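Local coordinates for esterase D (Cellvibrio japonicus, PDB 2W87), which probably acts as a feruloyl esterase in plant cell wall degradation, and here provides its family 35 carbohydrate-binding module, which binds calcium and glucuronic acid, at residues A[38-43]-A[109-114]; A[72-77]-A[102-107]. All blocks are in the same frame, centred on the assembly; numbering follows the deposited sequence.

Interaction 1: residues A[38-43]-A[109-114]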
ATOM      1  N   GLY A  38      12.355  -0.727   5.968  1.00 12.52           N
ATOM      2  CA  GLY A  38      12.095   0.579   5.414  1.00 12.38           C
ATOM      3  C   GLY A  38      11.717   0.585   3.945  1.00 11.48           C
ATOM      4  O   GLY A  38      11.218   1.596   3.438  1.00 12.55           O
ATOM      5  N   ALA A  39      11.946  -0.515   3.235  1.00 11.46           N
ATOM      6  CA  ALA A  39      11.549  -0.564   1.823  1.00 11.01           C
ATOM      7  C   ALA A  39      10.043  -0.291   1.697  1.00 11.11           C
ATOM      8  O   ALA A  39       9.237  -0.865   2.422  1.00 10.22           O
ATOM      9  CB  ALA A  39      11.945  -1.894   1.194  1.00 10.92           C
ATOM     10  N   ALA A  40       9.679   0.590   0.761  1.00 11.14           N
ATOM     11  CA  ALA A  40       8.331   1.128   0.691  1.00 10.95           C
ATOM     12  C   ALA A  40       7.609   0.961  -0.641  1.00 10.38           C
ATOM     13  O   ALA A  40       8.227   0.722  -1.715  1.00  9.66           O
ATOM     14  CB  ALA A  40       8.325   2.592   1.121  1.00 11.23           C
ATOM     15  N   VAL A  41       6.279   1.069  -0.540  1.00  9.24           N
ATOM     16  CA  VAL A  41       5.408   1.290  -1.686  1.00 10.00           C
ATOM     17  C   VAL A  41       4.740   2.605  -1.408  1.00  9.62           C
ATOM     18  O   VAL A  41       4.316   2.862  -0.261  1.00  9.74           O
ATOM     19  CB  VAL A  41       4.362   0.160  -1.897  1.00 10.06           C
ATOM     20  CG1 VAL A  41       3.541   0.423  -3.181  1.00 10.29           C
ATOM     21  CG2 VAL A  41       5.068  -1.182  -1.971  1.00 10.16           C
ATOM     22  N   VAL A  42       4.640   3.451  -2.433  1.00  9.07           N
ATOM     23  CA  VAL A  42       4.114   4.809  -2.258  1.00  9.82           C
ATOM     24  C   VAL A  42       3.022   5.128  -3.282  1.00 10.79           C
ATOM     25  O   VAL A  42       3.179   4.861  -4.487  1.00 10.69           O
ATOM     26  CB  VAL A  42       5.228   5.895  -2.337  1.00  9.70           C
ATOM     27  CG1 VAL A  42       4.678   7.288  -2.024  1.00 11.43           C
ATOM     28  CG2 VAL A  42       6.392   5.566  -1.411  1.00  9.92           C
ATOM     29  N   TRP A  43       1.918   5.677  -2.767  1.00 10.77           N
ATOM     30  CA  TRP A  43       0.787   6.149  -3.555  1.00 10.96           C
ATOM     31  C   TRP A  43       0.510   7.595  -3.231  1.00 11.50           C
ATOM     32  O   TRP A  43       0.956   8.122  -2.213  1.00 11.16           O
ATOM     33  CB  TRP A  43      -0.489   5.366  -3.236  1.00 11.08           C
ATOM     34  CG  TRP A  43      -0.392   3.882  -3.386  1.00 11.03           C
ATOM     35  CD1 TRP A  43      -0.645   3.175  -4.485  1.00 10.37           C
ATOM     36  CD2 TRP A  43      -0.024   2.948  -2.366  1.00 11.71           C
ATOM     37  NE1 TRP A  43      -0.451   1.830  -4.249  1.00 11.42           N
ATOM     38  CE2 TRP A  43      -0.080   1.665  -2.942  1.00 11.55           C
ATOM     39  CE3 TRP A  43       0.334   3.072  -1.022  1.00 11.88           C
ATOM     40  CZ2 TRP A  43       0.202   0.518  -2.222  1.00 12.19           C
ATOM     41  CZ3 TRP A  43       0.605   1.921  -0.306  1.00 11.73           C
ATOM     42  CH2 TRP A  43       0.553   0.671  -0.907  1.00 12.13           C
ATOM     43  N   ILE A 109       0.366  11.850   0.198  1.00 10.81           N
ATOM     44  CA  ILE A 109       1.331  10.858  -0.229  1.00 11.69           C
ATOM     45  C   ILE A 109       1.368   9.796   0.867  1.00 12.01           C
ATOM     46  O   ILE A 109       1.705  10.069   2.013  1.00 12.72           O
ATOM     47  CB  ILE A 109       2.727  11.482  -0.519  1.00 10.81           C
ATOM     48  CG1 ILE A 109       2.607  12.500  -1.665  1.00 11.04           C
ATOM     49  CG2 ILE A 109       3.721  10.423  -0.889  1.00 11.70           C
ATOM     50  CD1 ILE A 109       3.863  13.325  -1.898  1.00 12.96           C
ATOM     51  N   VAL A 110       0.939   8.604   0.503  1.00 12.24           N
ATOM     52  CA  VAL A 110       0.822   7.491   1.418  1.00 12.50           C
ATOM     53  C   VAL A 110       2.004   6.530   1.204  1.00 12.25           C
ATOM     54  O   VAL A 110       2.154   5.964   0.128  1.00 11.42           O
ATOM     55  CB  VAL A 110      -0.503   6.772   1.183  1.00 12.52           C
ATOM     56  CG1 VAL A 110      -0.591   5.522   2.069  1.00 13.81           C
ATOM     57  CG2 VAL A 110      -1.676   7.727   1.421  1.00 13.75           C
ATOM     58  N   GLN A 111       2.859   6.395   2.205  1.00 12.18           N
ATOM     59  CA  GLN A 111       4.020   5.520   2.129  1.00 13.55           C
ATOM     60  C   GLN A 111       3.855   4.361   3.099  1.00 12.70           C
ATOM     61  O   GLN A 111       3.765   4.568   4.315  1.00 13.03           O
ATOM     62  CB  GLN A 111       5.314   6.294   2.417  1.00 13.86           C
ATOM     63  CG  GLN A 111       6.556   5.434   2.452  1.00 16.60           C
ATOM     64  CD  GLN A 111       7.880   6.217   2.355  1.00 17.31           C
ATOM     65  OE1 GLN A 111       7.923   7.345   1.877  1.00 21.57           O
ATOM     66  NE2 GLN A 111       8.968   5.601   2.823  1.00 21.34           N
ATOM     67  N   LEU A 112       3.817   3.151   2.549  1.00 11.98           N
ATOM     68  CA  LEU A 112       3.795   1.938   3.337  1.00 11.54           C
ATOM     69  C   LEU A 112       5.216   1.353   3.316  1.00 11.94           C
ATOM     70  O   LEU A 112       5.718   0.993   2.261  1.00 10.87           O
ATOM     71  CB  LEU A 112       2.781   0.969   2.763  1.00 11.72           C
ATOM     72  CG  LEU A 112       2.720  -0.419   3.398  1.00 12.42           C
ATOM     73  CD1 LEU A 112       2.126  -0.300   4.779  1.00 11.25           C
ATOM     74  CD2 LEU A 112       1.934  -1.414   2.513  1.00 12.76           C
ATOM     75  N   SER A 113       5.857   1.278   4.481  1.00 12.02           N
ATOM     76  CA  SER A 113       7.246   0.864   4.591  0.50 11.43           C
ATOM     77  C   SER A 113       7.394  -0.366   5.489  1.00 11.88           C
ATOM     78  O   SER A 113       6.711  -0.480   6.511  1.00 12.26           O
ATOM     79  CB  SER A 113       8.113   2.004   5.152  0.50 11.46           C
ATOM     80  OG  SER A 113       7.926   3.229   4.450  0.50  7.77           O
ATOM     81  N   ALA A 114       8.299  -1.258   5.114  1.00 11.21           N
ATOM     82  CA  ALA A 114       8.568  -2.459   5.881  1.00 11.41           C
ATOM     83  C   ALA A 114       9.112  -2.147   7.268  1.00 11.90           C
ATOM     84  O   ALA A 114      10.007  -1.321   7.401  1.00 12.52           O
ATOM     85  CB  ALA A 114       9.571  -3.270   5.138  1.00 10.48           C
TER
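G38 and A39 stand opposite A114 in a G1 beta bulge: the N-H of G38 bonds A114 O, with N and O 2.8 Å apart, and A39 O accepts from A114 N. G38 is the position-1 glycine of the bulge, whose backbone shape (phi 88°, psi -15°) would press a side chain against the preceding carbonyl oxygen. The methyl of A39 turns away from 109-114 and packs on N34 and on T33, a ligand of a bound calcium ion. Regular pairing begins at A40, which faces S113 in a non-hydrogen-bonded pair, its small CB fitting against Q111 NE2 (3.5 Å). In the serine conformer described, NE2 donates to S113 OG; the bond is doubtful for the other conformer.

V41 continues with an antiparallel hydrogen-bonded pair, its N and O bonding L112 O and N at 2.9 Å each. The two strands lie side by side in one sheet of the β-sandwich of this module. V41, W43, V110 and L112 point to the same face, where I123 of the opposing sheet meets V41, W43 and L112 in the hydrophobic core. V42 belongs to the other face. With CG1 anti to its backbone N (chi1 -175°), it presses that methyl on I109 CG2 at 3.5 Å, a tight fit, while CG2 lies against Q111 CG (3.9 Å).

W43 forms the next hydrogen-bonded pair, with V110. Its indole leans back over the strands: one face receives V41 CG1, CZ3 at the edge meets L112 CB (3.9 Å), and CE3 approaches V110 CG1 (4.1 Å). W43, large and mostly apolar, fills this interior, and the ring of F11 stands nearly perpendicular to it.

Interaction 2: residues A[72-77]-A[102-107]; sequences VINGGS and DLVQGN
N74 reaches across to N107 through its carboxamide, and the path of that side chain explains most of the contact. CB leaves the backbone toward 102-107, and CG, anti to the carbonyl carbon (chi1 -69°), brings the amide up to the other segment. ND2 is held chiefly by N78 OD1 and also donates to N107 O at 3.2 Å in a nearly straight bond (166°), with the acceptor in the amide plane; it lies 3.9 Å from V104 CG2. OD1 accepts from a water at 3.0 Å, which in turn accepts from N107 ND2, and OD1 is bonded to I109 N as well. These partners fix which way round the amide sits. Asparagine suits the backbone here too, tolerating positive phi better than most; N74 opens a type I' turn to S77, whose two central residues, G75 and G76, also have positive phi.

The apolar share comes from I73, whose CD1 touches L103 CD2 at 3.7 Å, the two side chains crossing at about a right angle, and approaches D102 O at 3.5 Å. Isoleucine suits this buried place because its long CG1-CD1 branch spans the distance to L103. N107 OD1 is held by N137 N. The contact joins the turn after strand 69-73 to the connection between strands 95-103 and 106-114, with I73 also resting on Y81 of strand 80-83 and L103 on R53 of strand 51-60.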
ATOM      1  N   VAL A  72       2.481   5.976   6.553  1.00 12.64           N
ATOM      2  CA  VAL A  72       2.554   7.397   6.924  0.50 12.86           C
ATOM      3  C   VAL A  72       1.949   8.245   5.818  1.00 13.25           C
ATOM      4  O   VAL A  72       2.008   7.894   4.641  1.00 13.24           O
ATOM      5  CB  VAL A  72       3.997   7.884   7.270  0.50 12.74           C
ATOM      6  CG1 VAL A  72       4.583   7.039   8.403  0.50 13.33           C
ATOM      7  CG2 VAL A  72       4.931   7.866   6.032  0.50 11.47           C
ATOM      8  N   ILE A  73       1.338   9.355   6.212  1.00 13.41           N
ATOM      9  CA  ILE A  73       0.751  10.281   5.263  1.00 14.38           C
ATOM     10  C   ILE A  73       1.611  11.536   5.252  1.00 14.77           C
ATOM     11  O   ILE A  73       1.896  12.123   6.305  1.00 15.37           O
ATOM     12  CB  ILE A  73      -0.683  10.595   5.629  1.00 15.10           C
ATOM     13  CG1 ILE A  73      -1.505   9.307   5.652  1.00 17.38           C
ATOM     14  CG2 ILE A  73      -1.281  11.577   4.666  1.00 15.99           C
ATOM     15  CD1 ILE A  73      -2.968   9.535   5.969  1.00 20.84           C
ATOM     16  N   ASN A  74       2.045  11.936   4.072  1.00 15.27           N
ATOM     17  CA  ASN A  74       2.894  13.106   3.912  1.00 16.53           C
ATOM     18  C   ASN A  74       4.151  13.088   4.795  1.00 17.57           C
ATOM     19  O   ASN A  74       4.496  14.062   5.447  1.00 17.88           O
ATOM     20  CB  ASN A  74       2.053  14.357   4.098  1.00 16.08           C
ATOM     21  CG  ASN A  74       1.077  14.556   2.960  1.00 15.83           C
ATOM     22  OD1 ASN A  74       1.283  14.054   1.834  1.00 15.54           O
ATOM     23  ND2 ASN A  74       0.018  15.299   3.229  1.00 15.79           N
ATOM     24  N   GLY A  75       4.852  11.970   4.742  1.00 19.22           N
ATOM     25  CA  GLY A  75       6.165  11.838   5.379  1.00 20.77           C
ATOM     26  C   GLY A  75       6.011  11.916   6.879  1.00 21.99           C
ATOM     27  O   GLY A  75       6.929  12.345   7.583  1.00 22.64           O
ATOM     28  N   GLY A  76       4.831  11.560   7.376  1.00 22.13           N
ATOM     29  CA  GLY A  76       4.625  11.505   8.816  1.00 23.03           C
ATOM     30  C   GLY A  76       4.050  12.788   9.383  1.00 23.75           C
ATOM     31  O   GLY A  76       3.576  12.803  10.514  1.00 24.12           O
ATOM     32  N   SER A  77       4.055  13.857   8.596  1.00 24.54           N
ATOM     33  CA  SER A  77       3.481  15.116   9.016  1.00 25.27           C
ATOM     34  C   SER A  77       1.975  15.041   9.216  1.00 25.28           C
ATOM     35  O   SER A  77       1.435  15.768  10.041  1.00 26.61           O
ATOM     36  CB  SER A  77       3.784  16.217   8.017  1.00 25.35           C
ATOM     37  OG  SER A  77       5.158  16.537   8.076  1.00 27.18           O
ATOM     38  N   ASP A 102      -7.060   9.191   8.432  1.00 17.93           N
ATOM     39  CA  ASP A 102      -7.598  10.521   8.203  1.00 19.23           C
ATOM     40  C   ASP A 102      -6.750  11.177   7.143  1.00 18.98           C
ATOM     41  O   ASP A 102      -5.573  11.477   7.371  1.00 19.63           O
ATOM     42  CB  ASP A 102      -7.598  11.325   9.495  1.00 20.61           C
ATOM     43  CG  ASP A 102      -8.860  11.089  10.309  1.00 24.69           C
ATOM     44  OD1 ASP A 102      -9.941  11.556   9.872  1.00 30.81           O
ATOM     45  OD2 ASP A 102      -8.786  10.432  11.369  1.00 30.38           O
ATOM     46  N   LEU A 103      -7.344  11.378   5.980  1.00 17.44           N
ATOM     47  CA  LEU A 103      -6.690  12.102   4.905  1.00 17.10           C
ATOM     48  C   LEU A 103      -6.907  13.597   5.086  1.00 17.43           C
ATOM     49  O   LEU A 103      -7.940  14.034   5.612  1.00 16.99           O
ATOM     50  CB  LEU A 103      -7.206  11.662   3.536  1.00 16.58           C
ATOM     51  CG  LEU A 103      -7.006  10.209   3.080  1.00 14.74           C
ATOM     52  CD1 LEU A 103      -7.335  10.071   1.592  1.00 15.21           C
ATOM     53  CD2 LEU A 103      -5.621   9.702   3.331  1.00 13.47           C
ATOM     54  N   VAL A 104      -5.918  14.378   4.670  1.00 17.46           N
ATOM     55  CA  VAL A 104      -6.035  15.834   4.669  1.00 18.12           C
ATOM     56  C   VAL A 104      -6.649  16.297   3.348  1.00 17.86           C
ATOM     57  O   VAL A 104      -6.538  15.624   2.313  1.00 16.87           O
ATOM     58  CB  VAL A 104      -4.673  16.540   4.878  1.00 18.43           C
ATOM     59  CG1 VAL A 104      -4.024  16.083   6.188  1.00 18.45           C
ATOM     60  CG2 VAL A 104      -3.741  16.293   3.714  1.00 20.12           C
ATOM     61  N   GLN A 105      -7.290  17.461   3.368  1.00 18.17           N
ATOM     62  CA  GLN A 105      -7.780  18.055   2.138  1.00 18.00           C
ATOM     63  C   GLN A 105      -6.567  18.274   1.227  1.00 17.20           C
ATOM     64  O   GLN A 105      -5.513  18.740   1.688  1.00 18.22           O
ATOM     65  CB  GLN A 105      -8.444  19.399   2.445  1.00 18.20           C
ATOM     66  CG  GLN A 105      -9.164  19.982   1.293  1.00 20.35           C
ATOM     67  CD  GLN A 105      -9.684  21.381   1.599  1.00 22.56           C
ATOM     68  OE1 GLN A 105      -9.014  22.185   2.262  1.00 25.56           O
ATOM     69  NE2 GLN A 105     -10.858  21.682   1.096  1.00 25.00           N
ATOM     70  N   GLY A 106      -6.691  17.918  -0.046  1.00 16.28           N
ATOM     71  CA  GLY A 106      -5.564  18.055  -0.971  1.00 15.88           C
ATOM     72  C   GLY A 106      -4.739  16.795  -1.110  1.00 15.08           C
ATOM     73  O   GLY A 106      -5.275  15.709  -1.079  1.00 14.23           O
ATOM     74  N   ASN A 107      -3.429  16.948  -1.247  1.00 13.32           N
ATOM     75  CA  ASN A 107      -2.569  15.819  -1.601  1.00 13.09           C
ATOM     76  C   ASN A 107      -2.174  15.036  -0.382  1.00 12.87           C
ATOM     77  O   ASN A 107      -1.804  15.622   0.637  1.00 13.21           O
ATOM     78  CB  ASN A 107      -1.299  16.303  -2.285  1.00 12.99           C
ATOM     79  CG  ASN A 107      -0.726  15.277  -3.223  1.00 12.35           C
ATOM     80  OD1 ASN A 107      -1.447  14.745  -4.073  1.00 12.67           O
ATOM     81  ND2 ASN A 107       0.583  14.986  -3.086  1.00 13.92           N
TER
HETATM   82  O   HOH W   1       1.643  15.943  -0.413  1.00 21.41           O

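Strand 106-114 serves both contacts: interaction 1 pairs it with strand 40-47 along one side, while strand 69-73, which carries interaction 2, is its neighbour on the other. The two are joined through backbone contacts, I109 O with N74 N and Q111 O with V72 N, both probable hydrogen bonds. Interaction 1 is mostly buried, and regular main-chain bonding there leaves the side chains to pack on either face of the sheet. Interaction 2 is smaller and only partly buried, away from the annotated sites; at this turn end of the sheet a side-chain amide and a bridging water replace direct strand pairing.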